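Local atomic coordinates of protein MpaA (Escherichia coli O157:H7, PDB entry 5HXD), a protein that probably hydrolyses, as a zinc-dependent amidase, the gamma-D-glutamyl-diaminopimelate bond of murein tripeptide during peptidoglycan breakdown. Residues A[2-14]-A[59-71]. Sequence-based numbering, arbitrary orientation.
Sequences TVTRPRAERGAFP and LSCALRTLTPSLR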
loop_
_atom_site.group_PDB
_atom_site.type_symbol
_atom_site.label_atom_id
_atom_site.label_comp_id
_atom_site.label_asym_id
_atom_site.label_seq_id
_atom_site.Cartn_x
_atom_site.Cartn_y
_atom_site.Cartn_z
ATOM N N THR A 2 -6.389 -28.969 8.370
ATOM C CA THR A 2 -5.654 -28.416 7.213
ATOM C C THR A 2 -4.552 -27.405 7.581
ATOM O O THR A 2 -4.684 -26.642 8.540
ATOM C CB THR A 2 -6.630 -27.701 6.214
ATOM O OG1 THR A 2 -7.773 -28.525 5.965
ATOM C CG2 THR A 2 -5.947 -27.395 4.888
ATOM N N VAL A 3 -3.474 -27.391 6.798
ATOM C CA VAL A 3 -2.404 -26.401 6.968
ATOM C C VAL A 3 -2.874 -24.960 6.633
ATOM O O VAL A 3 -2.324 -23.981 7.147
ATOM C CB VAL A 3 -1.153 -26.764 6.088
ATOM C CG1 VAL A 3 0.120 -26.101 6.622
ATOM C CG2 VAL A 3 -0.969 -28.279 5.982
ATOM N N THR A 4 -3.892 -24.837 5.774
ATOM C CA THR A 4 -4.392 -23.525 5.328
ATOM C C THR A 4 -5.917 -23.389 5.366
ATOM O O THR A 4 -6.636 -24.321 5.002
ATOM C CB THR A 4 -3.955 -23.214 3.879
ATOM O OG1 THR A 4 -4.798 -23.923 2.955
ATOM C CG2 THR A 4 -2.495 -23.585 3.649
ATOM N N ARG A 5 -6.399 -22.223 5.791
ATOM C CA ARG A 5 -7.811 -21.860 5.638
ATOM C C ARG A 5 -8.253 -21.983 4.170
ATOM O O ARG A 5 -7.472 -21.703 3.258
ATOM C CB ARG A 5 -8.061 -20.432 6.132
ATOM C CG ARG A 5 -7.869 -20.214 7.617
ATOM C CD ARG A 5 -8.682 -19.000 8.110
ATOM N NE ARG A 5 -8.251 -17.745 7.492
ATOM C CZ ARG A 5 -8.858 -16.570 7.645
ATOM N NH1 ARG A 5 -9.950 -16.460 8.388
ATOM N NH2 ARG A 5 -8.367 -15.498 7.046
ATOM N N PRO A 6 -9.508 -22.406 3.938
ATOM C CA PRO A 6 -10.062 -22.485 2.577
ATOM C C PRO A 6 -10.008 -21.131 1.863
ATOM O O PRO A 6 -10.337 -20.105 2.470
ATOM C CB PRO A 6 -11.516 -22.917 2.806
ATOM C CG PRO A 6 -11.526 -23.558 4.134
ATOM C CD PRO A 6 -10.472 -22.860 4.954
ATOM N N ARG A 7 -9.606 -21.138 0.591
ATOM C CA ARG A 7 -9.439 -19.917 -0.201
ATOM C C ARG A 7 -10.662 -19.015 -0.133
ATOM O O ARG A 7 -10.538 -17.795 -0.180
ATOM C CB ARG A 7 -9.135 -20.271 -1.660
ATOM C CG ARG A 7 -8.520 -19.143 -2.478
ATOM C CD ARG A 7 -8.119 -19.632 -3.866
ATOM N NE ARG A 7 -9.277 -20.046 -4.659
ATOM C CZ ARG A 7 -9.203 -20.697 -5.817
ATOM N NH1 ARG A 7 -8.018 -21.015 -6.322
ATOM N NH2 ARG A 7 -10.312 -21.035 -6.468
ATOM N N ALA A 8 -11.838 -19.622 0.009
ATOM C CA ALA A 8 -13.099 -18.888 0.003
ATOM C C ALA A 8 -13.302 -17.973 1.214
ATOM O O ALA A 8 -14.137 -17.081 1.166
ATOM C CB ALA A 8 -14.257 -19.866 -0.099
ATOM N N GLU A 9 -12.561 -18.182 2.297
ATOM C CA GLU A 9 -12.770 -17.367 3.497
ATOM C C GLU A 9 -11.555 -16.535 3.910
ATOM O O GLU A 9 -11.523 -15.973 5.007
ATOM C CB GLU A 9 -13.218 -18.248 4.665
ATOM C CG GLU A 9 -12.269 -19.407 5.003
ATOM C CD GLU A 9 -12.793 -20.295 6.128
ATOM O OE1 GLU A 9 -12.907 -19.816 7.278
ATOM O OE2 GLU A 9 -13.118 -21.467 5.848
ATOM N N ARG A 10 -10.580 -16.415 3.016
ATOM C CA ARG A 10 -9.390 -15.624 3.298
ATOM C C ARG A 10 -9.613 -14.114 3.074
ATOM O O ARG A 10 -8.664 -13.350 2.903
ATOM C CB ARG A 10 -8.223 -16.134 2.444
ATOM C CG ARG A 10 -7.845 -17.614 2.684
ATOM C CD ARG A 10 -6.813 -18.062 1.657
ATOM N NE ARG A 10 -6.367 -19.443 1.802
ATOM C CZ ARG A 10 -5.614 -20.066 0.898
ATOM N NH1 ARG A 10 -5.247 -19.421 -0.202
ATOM N NH2 ARG A 10 -5.231 -21.325 1.074
ATOM N N GLY A 11 -10.868 -13.678 3.083
ATOM C CA GLY A 11 -11.166 -12.270 2.899
ATOM C C GLY A 11 -11.060 -11.446 4.173
ATOM O O GLY A 11 -10.865 -10.225 4.133
ATOM N N ALA A 12 -11.209 -12.105 5.315
ATOM C CA ALA A 12 -11.102 -11.404 6.586
ATOM C C ALA A 12 -9.903 -11.917 7.359
ATOM O O ALA A 12 -9.234 -12.862 6.932
ATOM C CB ALA A 12 -12.375 -11.559 7.402
ATOM N N PHE A 13 -9.628 -11.275 8.488
ATOM C CA PHE A 13 -8.563 -11.709 9.372
ATOM C C PHE A 13 -9.134 -12.630 10.458
ATOM O O PHE A 13 -10.231 -12.386 10.983
ATOM C CB PHE A 13 -7.853 -10.501 10.013
ATOM C CG PHE A 13 -6.937 -9.748 9.075
ATOM C CD1 PHE A 13 -5.717 -10.288 8.693
ATOM C CD2 PHE A 13 -7.293 -8.492 8.594
ATOM C CE1 PHE A 13 -4.875 -9.619 7.832
ATOM C CE2 PHE A 13 -6.446 -7.797 7.728
ATOM C CZ PHE A 13 -5.234 -8.362 7.348
ATOM N N PRO A 14 -8.398 -13.705 10.791
ATOM C CA PRO A 14 -8.711 -14.458 12.010
ATOM C C PRO A 14 -8.588 -13.547 13.235
ATOM O O PRO A 14 -7.715 -12.673 13.250
ATOM C CB PRO A 14 -7.650 -15.571 12.025
ATOM C CG PRO A 14 -6.528 -15.060 11.147
ATOM C CD PRO A 14 -7.224 -14.243 10.080
ATOM N N LEU A 59 2.344 -10.731 3.306
ATOM C CA LEU A 59 2.228 -11.064 4.724
ATOM C C LEU A 59 0.781 -11.061 5.208
ATOM O O LEU A 59 0.411 -11.884 6.033
ATOM C CB LEU A 59 3.060 -10.100 5.570
ATOM C CG LEU A 59 3.096 -10.394 7.071
ATOM C CD1 LEU A 59 3.601 -11.803 7.322
ATOM C CD2 LEU A 59 3.968 -9.365 7.784
ATOM N N SER A 60 -0.032 -10.136 4.698
ATOM C CA SER A 60 -1.459 -10.086 5.030
ATOM C C SER A 60 -2.189 -11.304 4.478
ATOM O O SER A 60 -3.183 -11.758 5.051
ATOM C CB SER A 60 -2.105 -8.804 4.485
ATOM O OG SER A 60 -3.490 -8.740 4.813
ATOM N N CYS A 61 -1.693 -11.819 3.350
ATOM C CA CYS A 61 -2.277 -13.000 2.714
ATOM C C CYS A 61 -1.877 -14.242 3.481
ATOM O O CYS A 61 -2.698 -15.124 3.732
ATOM C CB CYS A 61 -1.836 -13.119 1.253
ATOM S SG CYS A 61 -2.731 -12.026 0.113
ATOM N N ALA A 62 -0.607 -14.296 3.857
ATOM C CA ALA A 62 -0.097 -15.408 4.626
ATOM C C ALA A 62 -0.786 -15.477 5.973
ATOM O O ALA A 62 -1.176 -16.545 6.402
ATOM C CB ALA A 62 1.380 -15.285 4.796
ATOM N N LEU A 63 -0.955 -14.331 6.622
ATOM C CA LEU A 63 -1.619 -14.268 7.915
ATOM C C LEU A 63 -3.076 -14.706 7.816
ATOM O O LEU A 63 -3.623 -15.277 8.754
ATOM C CB LEU A 63 -1.515 -12.855 8.480
ATOM C CG LEU A 63 -2.116 -12.504 9.841
ATOM C CD1 LEU A 63 -1.564 -13.374 10.924
ATOM C CD2 LEU A 63 -1.793 -11.068 10.153
ATOM N N ARG A 64 -3.687 -14.458 6.662
ATOM C CA ARG A 64 -5.098 -14.779 6.406
ATOM C C ARG A 64 -5.269 -16.190 5.821
ATOM O O ARG A 64 -6.398 -16.665 5.660
ATOM C CB ARG A 64 -5.731 -13.733 5.451
ATOM C CG ARG A 64 -6.127 -12.405 6.121
ATOM C CD ARG A 64 -6.786 -11.388 5.172
ATOM N NE ARG A 64 -5.840 -10.841 4.192
ATOM C CZ ARG A 64 -5.899 -11.049 2.878
ATOM N NH1 ARG A 64 -6.872 -11.784 2.366
ATOM N NH2 ARG A 64 -4.977 -10.524 2.079
ATOM N N THR A 65 -4.152 -16.849 5.506
ATOM C CA THR A 65 -4.154 -18.174 4.871
ATOM C C THR A 65 -3.842 -19.297 5.848
ATOM O O THR A 65 -4.678 -20.166 6.089
ATOM C CB THR A 65 -3.132 -18.248 3.727
ATOM O OG1 THR A 65 -3.574 -17.419 2.646
ATOM C CG2 THR A 65 -2.970 -19.680 3.228
ATOM N N LEU A 66 -2.621 -19.276 6.386
ATOM C CA LEU A 66 -2.156 -20.247 7.372
ATOM C C LEU A 66 -3.194 -20.438 8.478
ATOM O O LEU A 66 -3.871 -19.489 8.870
ATOM C CB LEU A 66 -0.809 -19.803 7.960
ATOM C CG LEU A 66 -0.227 -20.708 9.068
ATOM C CD1 LEU A 66 -0.033 -22.147 8.574
ATOM C CD2 LEU A 66 1.067 -20.132 9.668
ATOM N N THR A 67 -3.348 -21.674 8.951
ATOM C CA THR A 67 -4.345 -21.955 9.972
ATOM C C THR A 67 -3.844 -21.351 11.271
ATOM O O THR A 67 -2.686 -21.547 11.626
ATOM C CB THR A 67 -4.601 -23.457 10.114
ATOM O OG1 THR A 67 -4.796 -24.022 8.809
ATOM C CG2 THR A 67 -5.840 -23.715 10.975
ATOM N N PRO A 68 -4.701 -20.567 11.952
ATOM C CA PRO A 68 -4.297 -19.722 13.085
ATOM C C PRO A 68 -3.531 -20.452 14.187
ATOM O O PRO A 68 -2.505 -19.919 14.635
ATOM C CB PRO A 68 -5.634 -19.188 13.610
ATOM C CG PRO A 68 -6.475 -19.122 12.432
ATOM C CD PRO A 68 -6.080 -20.274 11.533
ATOM N N SER A 69 -4.000 -21.630 14.601
ATOM C CA SER A 69 -3.366 -22.407 15.684
ATOM C C SER A 69 -1.855 -22.556 15.514
ATOM O O SER A 69 -1.116 -22.557 16.499
ATOM C CB SER A 69 -3.990 -23.808 15.788
ATOM O OG SER A 69 -5.380 -23.802 15.504
ATOM N N LEU A 70 -1.415 -22.681 14.261
ATOM C CA LEU A 70 -0.022 -22.964 13.908
ATOM C C LEU A 70 0.930 -21.748 13.898
ATOM O O LEU A 70 2.117 -21.902 13.593
ATOM C CB LEU A 70 0.036 -23.631 12.523
ATOM C CG LEU A 70 -0.854 -24.836 12.190
ATOM C CD1 LEU A 70 -0.938 -25.063 10.668
ATOM C CD2 LEU A 70 -0.351 -26.093 12.901
ATOM N N ARG A 71 0.439 -20.547 14.209
ATOM C CA ARG A 71 1.314 -19.369 14.135
ATOM C C ARG A 71 2.213 -19.275 15.361
ATOM O O ARG A 71 1.742 -19.267 16.504
ATOM C CB ARG A 71 0.503 -18.065 13.967
ATOM C CG ARG A 71 1.356 -16.842 13.555
ATOM C CD ARG A 71 0.551 -15.747 12.797
ATOM N NE ARG A 71 -0.518 -15.165 13.605
ATOM C CZ ARG A 71 -0.331 -14.199 14.496
ATOM N NH1 ARG A 71 0.880 -13.706 14.683
ATOM N NH2 ARG A 71 -1.346 -13.725 15.201
#
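Arg5 reaches across to the last part of helix 53-65 and takes hold of the carbonyl of Arg64 side-on: NE lies 2.8 Å and NH2 2.7 Å from Arg64 O, which sits in the plane of the guanidinium. A bend at chi3 (-63°) turns the group onto this oxygen, and NH2 also donates to Ala12 O within its own loop, again in plane. Pro14 CD lies over one guanidinium face and Glu9 O over the opposite one, both toward the rim, and the in-plane bonds limit the group's rotation.

Arg64 answers in the other direction. Its aliphatic part passes over one face of the Phe13 ring in a CH-pi contact, CD 3.9 Å from the ring centroid, while its guanidinium stands almost perpendicular to the ring (89°), with NE donating to Ser60 OG; NH1 points at Arg10 O, but the modelled separation is implausibly short and that bond is doubtful. Ser60 OG also meets the edge of Phe13, at CZ, and is hydrogen-bonded to Leu86 O of the second subunit.

In the M14 peptidase fold, helix 53-65 follows the zinc ligands His49 and Glu52, predicted from the family; here the N-terminal loop wraps the helix's far end, well away from the metal and beside the dimer partner.

Arg10 runs extended across Thr65, whose CG2 lies over one face of its guanidinium; Trp115 of the second subunit makes a cation-pi contact with the same arginine. Further along, the backbones meet in a single bridge between Thr4 and Leu66: Arg5 N donates to Thr65 O (2.7 Å) and Thr67 N to Val3 O (3.1 Å). Thr67 OG1, placed beside its own backbone N (chi1 -48°), donates to Thr2 O at 2.6 Å, from above the carbonyl plane.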